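Long-range contacts in PA0821 (Pseudomonas aeruginosa, PDB 7DRG), which probably serves as the immunity protein that neutralises a VRR-NUC nuclease effector of the bacterial type VI secretion system: residues P15-I20 against A199-R204; T43-K48 against H141-L146; E174-Y179 against L235-R240; H182-S187 against P206-G211. One frame throughout, in Å; residues are numbered along the deposited sequence.

Contact 1. Residues P15-I20 against A199-R204; sequences PHLLEI and AFMAAR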
# COMPACT_ATOMS: atom_id res chain seq x y z
N PRO B 15 -3.54 8.79 -3.31
CA PRO B 15 -3.86 7.55 -2.58
C PRO B 15 -4.48 6.47 -3.45
O PRO B 15 -4.24 5.28 -3.22
CB PRO B 15 -4.84 8.02 -1.50
CG PRO B 15 -4.60 9.49 -1.37
CD PRO B 15 -4.21 9.96 -2.73
N HIS B 16 -5.28 6.86 -4.44
CA HIS B 16 -6.20 5.96 -5.12
C HIS B 16 -5.75 5.65 -6.54
O HIS B 16 -5.01 6.40 -7.18
CB HIS B 16 -7.61 6.58 -5.18
CG HIS B 16 -7.64 7.92 -5.86
ND1 HIS B 16 -7.12 9.05 -5.29
CD2 HIS B 16 -8.12 8.29 -7.07
CE1 HIS B 16 -7.28 10.07 -6.11
NE2 HIS B 16 -7.88 9.64 -7.20
N LEU B 17 -6.21 4.50 -7.04
CA LEU B 17 -6.17 4.14 -8.45
C LEU B 17 -7.61 3.98 -8.92
O LEU B 17 -8.40 3.28 -8.28
CB LEU B 17 -5.41 2.83 -8.68
CG LEU B 17 -3.90 2.74 -8.48
CD1 LEU B 17 -3.44 1.30 -8.62
CD2 LEU B 17 -3.16 3.63 -9.46
N LEU B 18 -7.95 4.61 -10.05
CA LEU B 18 -9.32 4.53 -10.56
C LEU B 18 -9.62 3.17 -11.16
O LEU B 18 -10.69 2.61 -10.91
CB LEU B 18 -9.57 5.63 -11.60
CG LEU B 18 -9.29 7.06 -11.13
CD1 LEU B 18 -9.57 8.05 -12.28
CD2 LEU B 18 -10.13 7.40 -9.90
N GLU B 19 -8.69 2.62 -11.93
CA GLU B 19 -8.85 1.32 -12.56
C GLU B 19 -7.60 0.51 -12.25
O GLU B 19 -6.50 1.05 -12.27
CB GLU B 19 -9.04 1.47 -14.07
CG GLU B 19 -9.51 0.23 -14.80
CD GLU B 19 -9.74 0.51 -16.28
OE1 GLU B 19 -8.81 0.30 -17.08
OE2 GLU B 19 -10.85 0.95 -16.63
N ILE B 20 -7.77 -0.78 -11.94
CA ILE B 20 -6.62 -1.61 -11.57
C ILE B 20 -6.62 -2.88 -12.41
O ILE B 20 -7.63 -3.59 -12.47
CB ILE B 20 -6.61 -1.98 -10.07
CG1 ILE B 20 -6.73 -0.72 -9.20
CG2 ILE B 20 -5.31 -2.69 -9.72
CD1 ILE B 20 -6.77 -1.02 -7.72
N ALA B 199 -6.88 -4.63 -0.71
CA ALA B 199 -6.21 -4.52 0.58
C ALA B 199 -5.13 -3.44 0.56
O ALA B 199 -4.97 -2.69 1.53
CB ALA B 199 -5.61 -5.88 0.96
N PHE B 200 -4.39 -3.35 -0.55
CA PHE B 200 -3.37 -2.32 -0.69
C PHE B 200 -3.98 -0.93 -0.67
O PHE B 200 -3.48 -0.01 -0.01
CB PHE B 200 -2.60 -2.58 -1.99
CG PHE B 200 -1.67 -1.47 -2.40
CD1 PHE B 200 -0.69 -1.01 -1.54
CD2 PHE B 200 -1.75 -0.94 -3.67
CE1 PHE B 200 0.19 -0.00 -1.94
CE2 PHE B 200 -0.89 0.06 -4.08
CZ PHE B 200 0.08 0.53 -3.21
N MSE B 201 -5.10 -0.76 -1.37
CA MSE B 201 -5.80 0.51 -1.40
C MSE B 201 -6.39 0.88 -0.04
O MSE B 201 -6.36 2.05 0.35
CB MSE B 201 -6.89 0.45 -2.47
CG MSE B 201 -6.35 0.54 -3.89
SE MSE B 201 -5.40 2.22 -4.13
CE MSE B 201 -3.85 1.57 -5.04
N ALA B 202 -6.91 -0.11 0.67
CA ALA B 202 -7.56 0.14 1.96
C ALA B 202 -6.61 0.81 2.94
O ALA B 202 -7.01 1.71 3.69
CB ALA B 202 -8.08 -1.17 2.54
N ALA B 203 -5.35 0.38 2.95
CA ALA B 203 -4.38 0.96 3.86
C ALA B 203 -4.09 2.43 3.56
O ALA B 203 -3.64 3.15 4.45
CB ALA B 203 -3.09 0.14 3.83
N ARG B 204 -4.36 2.88 2.33
CA ARG B 204 -4.09 4.25 1.91
C ARG B 204 -5.33 5.14 1.91
O ARG B 204 -5.18 6.37 1.96
CB ARG B 204 -3.50 4.25 0.50
CG ARG B 204 -2.31 3.33 0.34
CD ARG B 204 -2.22 2.81 -1.08
NE ARG B 204 -2.16 3.89 -2.06
CZ ARG B 204 -1.03 4.43 -2.51
NH1 ARG B 204 0.14 3.98 -2.06
NH2 ARG B 204 -1.06 5.40 -3.41
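The backbone oxygen of Pro15 is held by the guanidinium of Arg204, where the loop leading into strand 19-22 packs on helix 191-204 in a protein of the type VI immunity family. Arg204 NE donates to Pro15 O at 2.8 Å, with an N-H...O angle of 163°, and the oxygen sits at the guanidinium edge only 3° out of its plane. A weaker bond runs from Arg204 NH2 to Pro15 O, at 3.2 Å, so two N-H groups share one acceptor. A bend at chi3 (56°) in the arginine chain turns NE towards the loop.

Beside this polar grip lies Met201, present as selenomethionine. Its chain is bent at chi2 and again at chi3, and the bends bring SE beside Pro15 O and CE onto Leu17. SE lies 3.4 Å from Pro15 O, while CE rests 3.6 Å from Leu17 CD1, the two side chains crossing at about a right angle. Ile20 runs past Met201 in the opposite direction, its CD1 4.2 Å from Met201 CG. Leucine and isoleucine suit this buried side because they offer branched methyls to a soft, unbranched chain.

Further out, Leu11 of helix 4-13 and Tyr184 of strand 182-186 also pack on Met201. The arginine reaches beyond the pair as well: NH2 donates to Leu11 O, and NH1 to Ser197 OG of the second subunit, which carries the contact on to the dimer partner. Four residues back in the chain, the Phe200 ring carries Arg204 CD over one face, 3.8 Å above its plane and offset towards the rim.

Contact 2. Residues T43-K48 against H141-L146; sequences TLYFKK and HDLSVL
Phe46 O accepts the backbone N-H of Ser144 at 2.8 Å, one half of the hydrogen-bonded pair that these two residues form in the antiparallel ladder of strands 34-46 and 144-151. Leu44 and Leu146 make a second such pair, and between them Tyr45 faces Val145 in a non-hydrogen-bonded pair.

A chi1 of 67° folds the Phe46 ring over its own strand's backbone and across to the neighbouring strand. Ser144 CB lies over one ring face in a CH-pi contact, 4.0 Å from the centroid of the Phe46 ring, while Leu146 N approaches the ring edge. The small serine leaves room for the aromatic, and its OG is bonded to Lys132 N. On the other face of the ladder, Val145 CG2 packs 3.6 Å from Tyr45 CD2; those side chains point the same way. Leu143 CD2 touches the same ring atom, and Tyr45 OH is bonded to Tyr179 OH.

Beyond the Phe46-Ser144 pair, the extended Lys47 chain reaches Asp142. Its NZ forms a salt bridge with Asp142 OD2 at 3.1 Å, approaching from above the carboxylate plane. A water joins Lys48 N to Asp142 O nearby. The contact thus passes from buried residues, whose backbone polarity the ladder satisfies, to partly exposed ones joined by charge and water.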
# COMPACT_ATOMS: atom_id res chain seq x y z
N THR B 43 -24.51 -0.23 -0.15
CA THR B 43 -24.73 -1.58 0.37
C THR B 43 -25.84 -1.52 1.40
O THR B 43 -25.76 -0.75 2.36
CB THR B 43 -23.45 -2.11 1.01
OG1 THR B 43 -22.39 -2.12 0.05
CG2 THR B 43 -23.66 -3.50 1.56
N LEU B 44 -26.88 -2.34 1.21
CA LEU B 44 -28.04 -2.37 2.10
C LEU B 44 -28.26 -3.81 2.54
O LEU B 44 -28.41 -4.70 1.70
CB LEU B 44 -29.29 -1.82 1.40
CG LEU B 44 -29.25 -0.36 0.95
CD1 LEU B 44 -30.51 -0.02 0.18
CD2 LEU B 44 -29.09 0.55 2.14
N TYR B 45 -28.27 -4.03 3.86
CA TYR B 45 -28.59 -5.33 4.43
C TYR B 45 -30.05 -5.31 4.89
O TYR B 45 -30.42 -4.46 5.70
CB TYR B 45 -27.68 -5.64 5.62
CG TYR B 45 -26.18 -5.64 5.35
CD1 TYR B 45 -25.45 -4.46 5.30
CD2 TYR B 45 -25.48 -6.85 5.20
CE1 TYR B 45 -24.07 -4.46 5.10
CE2 TYR B 45 -24.11 -6.86 4.99
CZ TYR B 45 -23.42 -5.66 4.94
OH TYR B 45 -22.05 -5.69 4.74
N PHE B 46 -30.86 -6.24 4.38
CA PHE B 46 -32.30 -6.17 4.61
C PHE B 46 -32.86 -7.57 4.78
O PHE B 46 -32.22 -8.57 4.44
CB PHE B 46 -33.03 -5.44 3.47
CG PHE B 46 -32.99 -6.18 2.16
CD1 PHE B 46 -31.87 -6.12 1.35
CD2 PHE B 46 -34.07 -6.94 1.74
CE1 PHE B 46 -31.82 -6.81 0.15
CE2 PHE B 46 -34.03 -7.63 0.53
CZ PHE B 46 -32.90 -7.56 -0.27
N LYS B 47 -34.10 -7.66 5.27
CA LYS B 47 -34.72 -8.96 5.52
C LYS B 47 -35.96 -9.15 4.65
O LYS B 47 -36.42 -8.24 3.95
CB LYS B 47 -35.06 -9.13 7.01
CG LYS B 47 -33.81 -9.13 7.89
CD LYS B 47 -34.10 -9.54 9.32
CE LYS B 47 -32.85 -9.47 10.17
NZ LYS B 47 -33.11 -9.96 11.55
N LYS B 48 -36.48 -10.39 4.70
CA LYS B 48 -37.71 -10.80 4.03
C LYS B 48 -37.59 -10.80 2.51
O LYS B 48 -38.59 -10.64 1.80
CB LYS B 48 -38.90 -9.95 4.48
CG LYS B 48 -39.14 -10.01 5.98
CD LYS B 48 -40.26 -9.08 6.39
CE LYS B 48 -41.50 -9.85 6.75
NZ LYS B 48 -42.69 -8.95 6.85
N HIS B 141 -30.41 -17.81 8.95
CA HIS B 141 -29.64 -17.05 7.96
C HIS B 141 -30.59 -16.14 7.19
O HIS B 141 -30.94 -16.39 6.04
CB HIS B 141 -28.87 -17.98 7.03
CG HIS B 141 -27.74 -18.71 7.69
ND1 HIS B 141 -26.78 -19.40 6.98
CD2 HIS B 141 -27.42 -18.86 9.00
CE1 HIS B 141 -25.91 -19.93 7.82
NE2 HIS B 141 -26.28 -19.62 9.05
N ASP B 142 -31.01 -15.05 7.84
CA ASP B 142 -32.14 -14.26 7.36
C ASP B 142 -31.77 -12.92 6.73
O ASP B 142 -32.67 -12.17 6.33
CB ASP B 142 -33.14 -14.02 8.51
CG ASP B 142 -32.54 -13.23 9.67
OD1 ASP B 142 -31.34 -12.90 9.63
OD2 ASP B 142 -33.29 -12.93 10.62
N LEU B 143 -30.49 -12.60 6.60
CA LEU B 143 -30.07 -11.28 6.15
C LEU B 143 -29.66 -11.33 4.69
O LEU B 143 -28.76 -12.09 4.32
CB LEU B 143 -28.92 -10.76 7.02
CG LEU B 143 -28.63 -9.27 6.90
CD1 LEU B 143 -29.88 -8.46 7.25
CD2 LEU B 143 -27.46 -8.91 7.80
N SER B 144 -30.33 -10.53 3.86
CA SER B 144 -30.03 -10.40 2.44
C SER B 144 -29.31 -9.08 2.17
O SER B 144 -29.20 -8.21 3.05
CB SER B 144 -31.31 -10.52 1.62
OG SER B 144 -31.92 -11.80 1.81
N VAL B 145 -28.81 -8.92 0.95
CA VAL B 145 -27.97 -7.77 0.60
C VAL B 145 -28.36 -7.26 -0.77
O VAL B 145 -28.50 -8.04 -1.71
CB VAL B 145 -26.47 -8.13 0.63
CG1 VAL B 145 -25.64 -6.95 0.12
CG2 VAL B 145 -26.03 -8.54 2.03
N LEU B 146 -28.50 -5.94 -0.89
CA LEU B 146 -28.53 -5.26 -2.18
C LEU B 146 -27.33 -4.34 -2.25
O LEU B 146 -27.14 -3.51 -1.36
CB LEU B 146 -29.82 -4.44 -2.35
CG LEU B 146 -29.85 -3.51 -3.57
CD1 LEU B 146 -29.73 -4.28 -4.87
CD2 LEU B 146 -31.12 -2.67 -3.58
O HOH W 1 -35.59 -12.59 6.24

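Contact 3. Residues E174-Y179 against L235-R240; sequences EPEQGY and LLNNER
Gln177 lies over one face of the Arg240 guanidinium, with its CG 4.2 Å above the plane and offset towards the rim; Asn237 CG and a water lie at the guanidinium edge. The glutamine amide and the guanidinium are inclined at 38°. Although Gln177 NE2 comes within 3.2 Å of Arg240 NH2, both are donors and do not bond to each other: NE2 serves Tyr302 OH, and Arg240 NE gives its hydrogen to Arg226 O. The edge water accepts from Arg240 NH1 and donates to Glu176 OE1, linking charges too far apart for a salt bridge.

Asn237 is the N-cap of helix 238-243. Its chi1 of 68° turns the amide back towards the first turn, where OD1 accepts from Arg240 N at 3.0 Å, as suits a short amide at a helix start. Its ND2 donates to another water, which is weakly bonded to Glu176 OE2.

Before the cap, strand 233-237 runs antiparallel to strand 177-180. Leu235 N donates to Gly178 O at 2.9 Å, whereas the return bond from Gly178 N to Leu235 O is weak. Having no side chain, Gly178 leaves Leu235 CB uncrowded at 3.8 Å from Gly178 N. Leu235 CD2 comes 3.7 Å from Gln177 CA. The other leucine methyl, CD1, meets Pro175 CG at 3.8 Å, the compact proline ring crossing the leucine at about a right angle.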
# COMPACT_ATOMS: atom_id res chain seq x y z
N GLU B 174 -36.60 -1.09 3.97
CA GLU B 174 -36.46 -0.93 5.41
C GLU B 174 -35.27 -1.75 5.94
O GLU B 174 -35.45 -2.68 6.73
CB GLU B 174 -37.75 -1.31 6.13
CG GLU B 174 -38.94 -0.49 5.62
CD GLU B 174 -40.03 -0.29 6.66
OE1 GLU B 174 -40.53 -1.30 7.20
OE2 GLU B 174 -40.38 0.89 6.93
N PRO B 175 -34.05 -1.41 5.52
CA PRO B 175 -32.89 -2.25 5.83
C PRO B 175 -32.52 -2.20 7.30
O PRO B 175 -32.90 -1.30 8.05
CB PRO B 175 -31.77 -1.64 4.97
CG PRO B 175 -32.47 -0.74 3.98
CD PRO B 175 -33.68 -0.25 4.70
N GLU B 176 -31.73 -3.20 7.71
CA GLU B 176 -31.21 -3.23 9.07
C GLU B 176 -30.05 -2.25 9.23
O GLU B 176 -29.91 -1.62 10.28
CB GLU B 176 -30.75 -4.64 9.42
CG GLU B 176 -31.76 -5.73 9.07
CD GLU B 176 -32.95 -5.74 9.99
OE1 GLU B 176 -32.74 -5.83 11.22
OE2 GLU B 176 -34.10 -5.66 9.49
N GLN B 177 -29.21 -2.14 8.20
CA GLN B 177 -28.00 -1.34 8.26
C GLN B 177 -27.49 -1.19 6.84
O GLN B 177 -27.91 -1.91 5.93
CB GLN B 177 -26.93 -1.98 9.14
CG GLN B 177 -26.56 -3.39 8.69
CD GLN B 177 -25.49 -4.01 9.56
OE1 GLN B 177 -24.39 -3.47 9.69
NE2 GLN B 177 -25.81 -5.17 10.16
N GLY B 178 -26.57 -0.25 6.66
CA GLY B 178 -26.07 -0.00 5.32
C GLY B 178 -25.12 1.17 5.30
O GLY B 178 -24.93 1.87 6.31
N TYR B 179 -24.52 1.38 4.13
CA TYR B 179 -23.54 2.45 3.95
C TYR B 179 -23.34 2.66 2.45
O TYR B 179 -23.64 1.78 1.64
CB TYR B 179 -22.19 2.14 4.63
CG TYR B 179 -21.78 0.69 4.47
CD1 TYR B 179 -21.13 0.26 3.31
CD2 TYR B 179 -22.06 -0.24 5.46
CE1 TYR B 179 -20.78 -1.08 3.16
CE2 TYR B 179 -21.71 -1.57 5.32
CZ TYR B 179 -21.07 -1.99 4.17
OH TYR B 179 -20.74 -3.31 4.05
N LEU B 235 -26.56 4.12 7.08
CA LEU B 235 -27.96 3.80 7.35
C LEU B 235 -28.07 3.06 8.68
O LEU B 235 -27.40 2.04 8.88
CB LEU B 235 -28.56 2.95 6.22
CG LEU B 235 -30.06 2.65 6.34
CD1 LEU B 235 -30.65 2.49 4.97
CD2 LEU B 235 -30.31 1.38 7.14
N LEU B 236 -28.93 3.55 9.56
CA LEU B 236 -29.25 2.90 10.82
C LEU B 236 -30.75 2.63 10.87
O LEU B 236 -31.53 3.56 10.66
CB LEU B 236 -28.87 3.77 12.02
CG LEU B 236 -27.47 4.37 12.07
CD1 LEU B 236 -27.34 5.23 13.32
CD2 LEU B 236 -26.39 3.30 12.05
N ASN B 237 -31.14 1.39 11.16
CA ASN B 237 -32.55 1.18 11.45
C ASN B 237 -32.88 1.75 12.83
O ASN B 237 -32.00 2.19 13.57
CB ASN B 237 -32.92 -0.31 11.33
CG ASN B 237 -32.29 -1.18 12.41
OD1 ASN B 237 -31.35 -0.78 13.11
ND2 ASN B 237 -32.80 -2.41 12.53
N ASN B 238 -34.17 1.79 13.16
CA ASN B 238 -34.56 2.46 14.39
C ASN B 238 -33.92 1.81 15.62
O ASN B 238 -33.59 2.52 16.58
CB ASN B 238 -36.08 2.49 14.53
CG ASN B 238 -36.71 3.63 13.76
OD1 ASN B 238 -36.05 4.62 13.43
ND2 ASN B 238 -38.01 3.52 13.48
N GLU B 239 -33.71 0.50 15.60
CA GLU B 239 -33.09 -0.13 16.76
C GLU B 239 -31.64 0.32 16.93
O GLU B 239 -31.20 0.64 18.04
CB GLU B 239 -33.17 -1.66 16.67
CG GLU B 239 -32.46 -2.31 17.84
CD GLU B 239 -32.79 -3.78 18.02
OE1 GLU B 239 -33.20 -4.43 17.03
OE2 GLU B 239 -32.64 -4.27 19.16
N ARG B 240 -30.87 0.34 15.83
CA ARG B 240 -29.50 0.84 15.91
C ARG B 240 -29.47 2.32 16.26
O ARG B 240 -28.59 2.78 17.00
CB ARG B 240 -28.77 0.59 14.60
CG ARG B 240 -28.38 -0.86 14.42
CD ARG B 240 -27.97 -1.18 12.98
NE ARG B 240 -27.39 -2.51 12.93
CZ ARG B 240 -28.08 -3.64 12.90
NH1 ARG B 240 -29.42 -3.60 12.88
NH2 ARG B 240 -27.45 -4.80 12.88
O HOH W 2 -30.38 -6.45 12.30
O HOH W 3 -35.06 -2.93 10.78

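Contact 4. Residues H182-S187 against P206-G211; sequences HAYNLS and PGLDVG
Leu208 and Tyr184 cross at about a right angle, the leucine bringing its CD1 methyl to 3.7 Å from Tyr184 CD2. The approach to the ring is oblique. CG of Leu208 stands opposite the backbone N (chi1 179°), which carries the branched end across to the strand; there CD1 also rests 3.6 Å from Ala183 CA. The small Ala183 CB lies on the far side of its CA from that methyl, 3.9 Å from Asp209 O, whereas the larger tyrosine packs on Met201 of helix 191-204, and its OH lies by Leu17 O in a bond too short to rest much on.

Strand 182-186 pairs through Ala183 and Asn185 with strand 34-46, and the chain then runs through helix 191-204 before the loop of 206-211 returns to the strand's other edge. Here Asp209 N donates to His182 O at 2.9 Å, with an N-H...O angle of 167°. Two residues along the strand, a water takes over: it accepts from Tyr184 N at 2.8 Å and donates to Asp209 O. A second water, in the plane of the His182 ring at its edge, accepts from His182 N and donates to Gly207 O. The Asp209 carboxylate forms a salt bridge through OD1 with Lys228 NZ.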
# COMPACT_ATOMS: atom_id res chain seq x y z
N HIS B 182 -17.09 5.48 -1.50
CA HIS B 182 -16.10 4.87 -2.39
C HIS B 182 -15.90 3.39 -2.08
O HIS B 182 -15.82 2.97 -0.92
CB HIS B 182 -14.76 5.60 -2.27
CG HIS B 182 -14.78 6.98 -2.83
ND1 HIS B 182 -15.03 8.09 -2.05
CD2 HIS B 182 -14.59 7.44 -4.09
CE1 HIS B 182 -14.98 9.17 -2.81
NE2 HIS B 182 -14.72 8.81 -4.05
N ALA B 183 -15.80 2.60 -3.14
CA ALA B 183 -15.47 1.18 -3.04
C ALA B 183 -14.91 0.72 -4.38
O ALA B 183 -15.13 1.36 -5.42
CB ALA B 183 -16.68 0.32 -2.66
N TYR B 184 -14.19 -0.39 -4.34
CA TYR B 184 -13.77 -1.07 -5.56
C TYR B 184 -14.73 -2.20 -5.86
O TYR B 184 -14.90 -3.10 -5.04
CB TYR B 184 -12.35 -1.62 -5.45
CG TYR B 184 -11.31 -0.56 -5.60
CD1 TYR B 184 -10.93 -0.10 -6.86
CD2 TYR B 184 -10.73 0.03 -4.49
CE1 TYR B 184 -9.99 0.90 -7.00
CE2 TYR B 184 -9.78 1.03 -4.62
CZ TYR B 184 -9.42 1.46 -5.88
OH TYR B 184 -8.49 2.46 -6.02
N ASN B 185 -15.34 -2.17 -7.04
CA ASN B 185 -15.94 -3.38 -7.58
C ASN B 185 -14.82 -4.27 -8.09
O ASN B 185 -13.92 -3.78 -8.78
CB ASN B 185 -16.92 -3.08 -8.70
CG ASN B 185 -18.23 -2.52 -8.20
OD1 ASN B 185 -18.60 -2.72 -7.04
ND2 ASN B 185 -18.97 -1.85 -9.08
N LEU B 186 -14.86 -5.55 -7.75
CA LEU B 186 -13.85 -6.49 -8.23
C LEU B 186 -14.43 -7.34 -9.35
O LEU B 186 -15.64 -7.36 -9.61
CB LEU B 186 -13.36 -7.39 -7.09
CG LEU B 186 -12.85 -6.65 -5.84
CD1 LEU B 186 -12.31 -7.66 -4.84
CD2 LEU B 186 -11.80 -5.62 -6.21
N SER B 187 -13.54 -8.05 -10.04
CA SER B 187 -13.95 -8.94 -11.11
C SER B 187 -15.01 -9.92 -10.62
O SER B 187 -14.86 -10.50 -9.54
CB SER B 187 -12.73 -9.71 -11.64
OG SER B 187 -13.16 -10.79 -12.45
N PRO B 206 -8.70 5.71 3.87
CA PRO B 206 -9.58 5.36 5.00
C PRO B 206 -11.06 5.48 4.71
O PRO B 206 -11.86 4.88 5.43
CB PRO B 206 -9.15 6.35 6.10
CG PRO B 206 -7.73 6.70 5.73
CD PRO B 206 -7.74 6.76 4.23
N GLY B 207 -11.45 6.25 3.69
CA GLY B 207 -12.85 6.36 3.32
C GLY B 207 -13.36 5.27 2.42
O GLY B 207 -14.53 5.29 2.02
N LEU B 208 -12.53 4.30 2.09
CA LEU B 208 -12.91 3.23 1.17
C LEU B 208 -13.56 2.09 1.94
O LEU B 208 -13.01 1.61 2.93
CB LEU B 208 -11.67 2.72 0.45
CG LEU B 208 -11.97 1.59 -0.52
CD1 LEU B 208 -12.20 2.18 -1.91
CD2 LEU B 208 -10.84 0.57 -0.48
N ASP B 209 -14.72 1.63 1.46
CA ASP B 209 -15.28 0.39 1.97
C ASP B 209 -14.59 -0.80 1.33
O ASP B 209 -14.22 -0.77 0.16
CB ASP B 209 -16.79 0.32 1.70
CG ASP B 209 -17.39 -0.99 2.19
OD1 ASP B 209 -17.22 -1.29 3.39
OD2 ASP B 209 -18.02 -1.70 1.38
N VAL B 210 -14.44 -1.88 2.12
CA VAL B 210 -13.73 -3.08 1.70
C VAL B 210 -14.58 -4.30 2.06
O VAL B 210 -15.29 -4.30 3.07
CB VAL B 210 -12.34 -3.17 2.38
CG1 VAL B 210 -11.66 -4.50 2.09
CG2 VAL B 210 -11.47 -2.01 1.93
N GLY B 211 -14.51 -5.33 1.22
CA GLY B 211 -15.09 -6.62 1.54
C GLY B 211 -16.32 -6.93 0.70
O GLY B 211 -16.71 -6.19 -0.20
O HOH W 4 -16.03 7.15 0.65
O HOH W 5 -13.19 -1.60 -2.03

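How the contacts relate
All four contacts are largely buried, but contact 4 lies closest to the chain's centre and contact 1 borders the second subunit. Contacts 2 and 3 are neighbours: strand 34-46 pairs with 144-151 in one and, along its other edge, with strand 177-180 of the other, where Tyr45 O meets Glu176 N. Contact 1 uses helix 191-204, which connects the two segments of contact 4 in the chain, and the two contacts meet round Tyr184, which packs on Met201 and Ile20. Chemistry follows place. Contact 2 is a regular ladder, contact 3 a shorter one giving way to a helix cap, contact 4 a loop joined partly through water, and contact 1 an arginine grip beside apolar packing.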